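Local structure of molybdopterin biosynthesis Mog protein (Mycobacterium tuberculosis, 2G4R) at residues R7-S12 and D64-S69. The protein probably acts in the biosynthesis of the molybdenum cofactor by binding molybdopterin. Numbering follows the deposited sequence.
Sequences RIVVVS and DVIITS
Val9 sets CG1 opposite its backbone N (chi1 175°), which turns CG2 back along the strand toward Ile66; there it lies beside Ile66 CG2, the branch that Ile66 holds anti to its own N, at 4.2 Å, the two side chains running the same way. Thr68 puts OG1 between its N and carbonyl carbon (chi1 77°), which places CG2 beside the N and 4.2 Å from Val9 CB. The hydroxyl is hydrogen-bonded with Asn127 OD1 on the neighbouring strand 123-128, while the methyl adds to the apolar face of Val9 and Ile66. Helix 49-60 packs on this face, with Leu55 and Ala58 against Ile66. Ile8, Val10, Ile67 and Ser69 line the other face, where Ile28 of helix 24-34 touches both isoleucines and Ser69 OG is hydrogen-bonded with Pro129 O. The backbones are joined in parallel by five hydrogen bonds that zigzag between the strands. Arg7 N donates a hydrogen bond to Val65 O at 3.0 Å, and Arg7 O accepts one from Ile67 N at 2.9 Å. Val9 repeats the pattern, its N bonded to Ile67 O and its O to Ser69 N, both donors tilted 17° from the carbonyl plane. The ladder ends with Val11 N reaching Ser69 O at 2.8 Å, an almost straight bond. The carbonyls between the strands also meet CA-H groups: Thr68 CA comes to 3.1 Å from Val9 O. Ser12, directly beyond, N-caps the helix that follows through Ser12 OG and Ala15 N. Two neighbouring parallel strands between helix layers, the chain passing from one to the other through helices and the edge strand 43-45, are characteristic of the alpha/beta fold of the molybdopterin-binding domain.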
ATOM      1  N   ARG A   7     -14.044   8.453  -7.886  1.00 33.05           N
ATOM      2  CA  ARG A   7     -13.002   7.679  -7.276  1.00 33.74           C
ATOM      3  C   ARG A   7     -13.485   6.832  -6.102  1.00 31.26           C
ATOM      4  O   ARG A   7     -14.425   7.183  -5.406  1.00 29.36           O
ATOM      5  CB  ARG A   7     -11.917   8.591  -6.800  1.00 33.08           C
ATOM      6  CG  ARG A   7     -11.206   9.239  -7.958  1.00 35.55           C
ATOM      7  CD  ARG A   7      -9.961   9.907  -7.558  1.00 39.86           C
ATOM      8  NE  ARG A   7      -9.254  10.519  -8.695  1.00 43.87           N
ATOM      9  CZ  ARG A   7      -8.166  11.278  -8.553  1.00 47.50           C
ATOM     10  NH1 ARG A   7      -7.618  11.475  -7.345  1.00 44.38           N
ATOM     11  NH2 ARG A   7      -7.611  11.840  -9.627  1.00 49.55           N
ATOM     12  N   ILE A   8     -12.696   5.793  -5.828  1.00 31.22           N
ATOM     13  CA  ILE A   8     -12.893   4.834  -4.778  1.00 30.01           C
ATOM     14  C   ILE A   8     -11.659   4.815  -3.901  1.00 29.25           C
ATOM     15  O   ILE A   8     -10.532   4.633  -4.363  1.00 26.97           O
ATOM     16  CB  ILE A   8     -13.070   3.406  -5.346  1.00 30.79           C
ATOM     17  CG1 ILE A   8     -14.253   3.342  -6.300  1.00 28.47           C
ATOM     18  CG2 ILE A   8     -13.319   2.393  -4.225  1.00 30.71           C
ATOM     19  CD1 ILE A   8     -14.280   2.015  -7.088  1.00 31.23           C
ATOM     20  N   VAL A   9     -11.883   4.992  -2.618  1.00 27.17           N
ATOM     21  CA  VAL A   9     -10.810   4.989  -1.669  1.00 28.26           C
ATOM     22  C   VAL A   9     -11.168   3.949  -0.631  1.00 27.98           C
ATOM     23  O   VAL A   9     -12.125   4.091   0.137  1.00 28.72           O
ATOM     24  CB  VAL A   9     -10.669   6.381  -1.057  1.00 28.32           C
ATOM     25  CG1 VAL A   9      -9.618   6.378   0.030  1.00 30.77           C
ATOM     26  CG2 VAL A   9     -10.417   7.437  -2.178  1.00 28.27           C
ATOM     27  N   VAL A  10     -10.391   2.888  -0.619  1.00 29.91           N
ATOM     28  CA  VAL A  10     -10.517   1.832   0.375  1.00 29.93           C
ATOM     29  C   VAL A  10      -9.459   2.094   1.435  1.00 30.40           C
ATOM     30  O   VAL A  10      -8.260   2.204   1.121  1.00 30.77           O
ATOM     31  CB  VAL A  10     -10.303   0.458  -0.276  1.00 30.52           C
ATOM     32  CG1 VAL A  10     -10.454  -0.651   0.763  1.00 30.53           C
ATOM     33  CG2 VAL A  10     -11.255   0.257  -1.439  1.00 32.60           C
ATOM     34  N   VAL A  11      -9.899   2.188   2.688  1.00 30.68           N
ATOM     35  CA  VAL A  11      -9.018   2.494   3.832  1.00 30.70           C
ATOM     36  C   VAL A  11      -8.691   1.235   4.630  1.00 29.80           C
ATOM     37  O   VAL A  11      -9.530   0.691   5.340  1.00 30.50           O
ATOM     38  CB  VAL A  11      -9.644   3.568   4.772  1.00 29.78           C
ATOM     39  CG1 VAL A  11      -8.599   4.089   5.840  1.00 28.55           C
ATOM     40  CG2 VAL A  11     -10.256   4.743   3.940  1.00 28.56           C
ATOM     41  N   SER A  12      -7.461   0.772   4.512  1.00 30.47           N
ATOM     42  CA  SER A  12      -6.997  -0.364   5.267  1.00 32.65           C
ATOM     43  C   SER A  12      -5.476  -0.347   5.202  1.00 33.11           C
ATOM     44  O   SER A  12      -4.868  -0.430   4.118  1.00 32.50           O
ATOM     45  CB  SER A  12      -7.524  -1.665   4.662  1.00 33.76           C
ATOM     46  OG  SER A  12      -6.847  -2.807   5.203  1.00 35.70           O
ATOM     47  N   ASP A  64     -17.029  13.921  -9.659  1.00 34.02           N
ATOM     48  CA  ASP A  64     -18.447  14.053  -9.229  1.00 33.72           C
ATOM     49  C   ASP A  64     -18.715  13.319  -7.894  1.00 31.95           C
ATOM     50  O   ASP A  64     -19.553  13.775  -7.067  1.00 30.25           O
ATOM     51  CB  ASP A  64     -19.391  13.477 -10.298  1.00 33.94           C
ATOM     52  CG  ASP A  64     -19.244  14.151 -11.669  1.00 38.16           C
ATOM     53  OD1 ASP A  64     -19.181  15.387 -11.741  1.00 38.33           O
ATOM     54  OD2 ASP A  64     -19.146  13.423 -12.671  1.00 41.43           O
ATOM     55  N   VAL A  65     -18.043  12.174  -7.692  1.00 29.61           N
ATOM     56  CA  VAL A  65     -18.348  11.336  -6.548  1.00 31.45           C
ATOM     57  C   VAL A  65     -17.146  10.602  -5.996  1.00 30.35           C
ATOM     58  O   VAL A  65     -16.329  10.003  -6.740  1.00 32.30           O
ATOM     59  CB  VAL A  65     -19.460  10.244  -6.848  1.00 31.44           C
ATOM     60  CG1 VAL A  65     -19.903   9.601  -5.553  1.00 34.69           C
ATOM     61  CG2 VAL A  65     -20.663  10.813  -7.579  1.00 36.71           C
ATOM     62  N   ILE A  66     -17.013  10.625  -4.697  1.00 28.72           N
ATOM     63  CA  ILE A  66     -16.015   9.772  -4.036  1.00 29.44           C
ATOM     64  C   ILE A  66     -16.701   8.810  -3.080  1.00 29.31           C
ATOM     65  O   ILE A  66     -17.458   9.232  -2.180  1.00 27.88           O
ATOM     66  CB  ILE A  66     -14.921  10.584  -3.258  1.00 27.30           C
ATOM     67  CG1 ILE A  66     -14.238  11.617  -4.133  1.00 30.19           C
ATOM     68  CG2 ILE A  66     -13.936   9.640  -2.577  1.00 30.19           C
ATOM     69  CD1 ILE A  66     -13.626  12.749  -3.344  1.00 30.64           C
ATOM     70  N   ILE A  67     -16.395   7.528  -3.259  1.00 28.18           N
ATOM     71  CA  ILE A  67     -16.909   6.474  -2.418  1.00 28.89           C
ATOM     72  C   ILE A  67     -15.769   5.893  -1.608  1.00 28.99           C
ATOM     73  O   ILE A  67     -14.778   5.427  -2.155  1.00 30.78           O
ATOM     74  CB  ILE A  67     -17.716   5.442  -3.213  1.00 27.82           C
ATOM     75  CG1 ILE A  67     -18.946   6.142  -3.836  1.00 27.15           C
ATOM     76  CG2 ILE A  67     -18.231   4.344  -2.257  1.00 27.44           C
ATOM     77  CD1 ILE A  67     -19.820   5.264  -4.761  1.00 31.01           C
ATOM     78  N   THR A  68     -15.897   5.977  -0.288  1.00 28.76           N
ATOM     79  CA  THR A  68     -14.919   5.380   0.614  1.00 28.82           C
ATOM     80  C   THR A  68     -15.483   4.147   1.312  1.00 28.45           C
ATOM     81  O   THR A  68     -16.706   4.053   1.609  1.00 27.55           O
ATOM     82  CB  THR A  68     -14.365   6.361   1.726  1.00 28.68           C
ATOM     83  OG1 THR A  68     -15.326   6.521   2.767  1.00 30.09           O
ATOM     84  CG2 THR A  68     -13.933   7.707   1.162  1.00 29.05           C
ATOM     85  N   SER A  69     -14.579   3.220   1.619  1.00 27.45           N
ATOM     86  CA  SER A  69     -14.886   2.057   2.392  1.00 28.23           C
ATOM     87  C   SER A  69     -13.837   1.774   3.490  1.00 28.84           C
ATOM     88  O   SER A  69     -12.621   1.726   3.211  1.00 26.87           O
ATOM     89  CB  SER A  69     -15.075   0.831   1.485  1.00 29.67           C
ATOM     90  OG  SER A  69     -15.277  -0.369   2.252  1.00 32.53           O
TER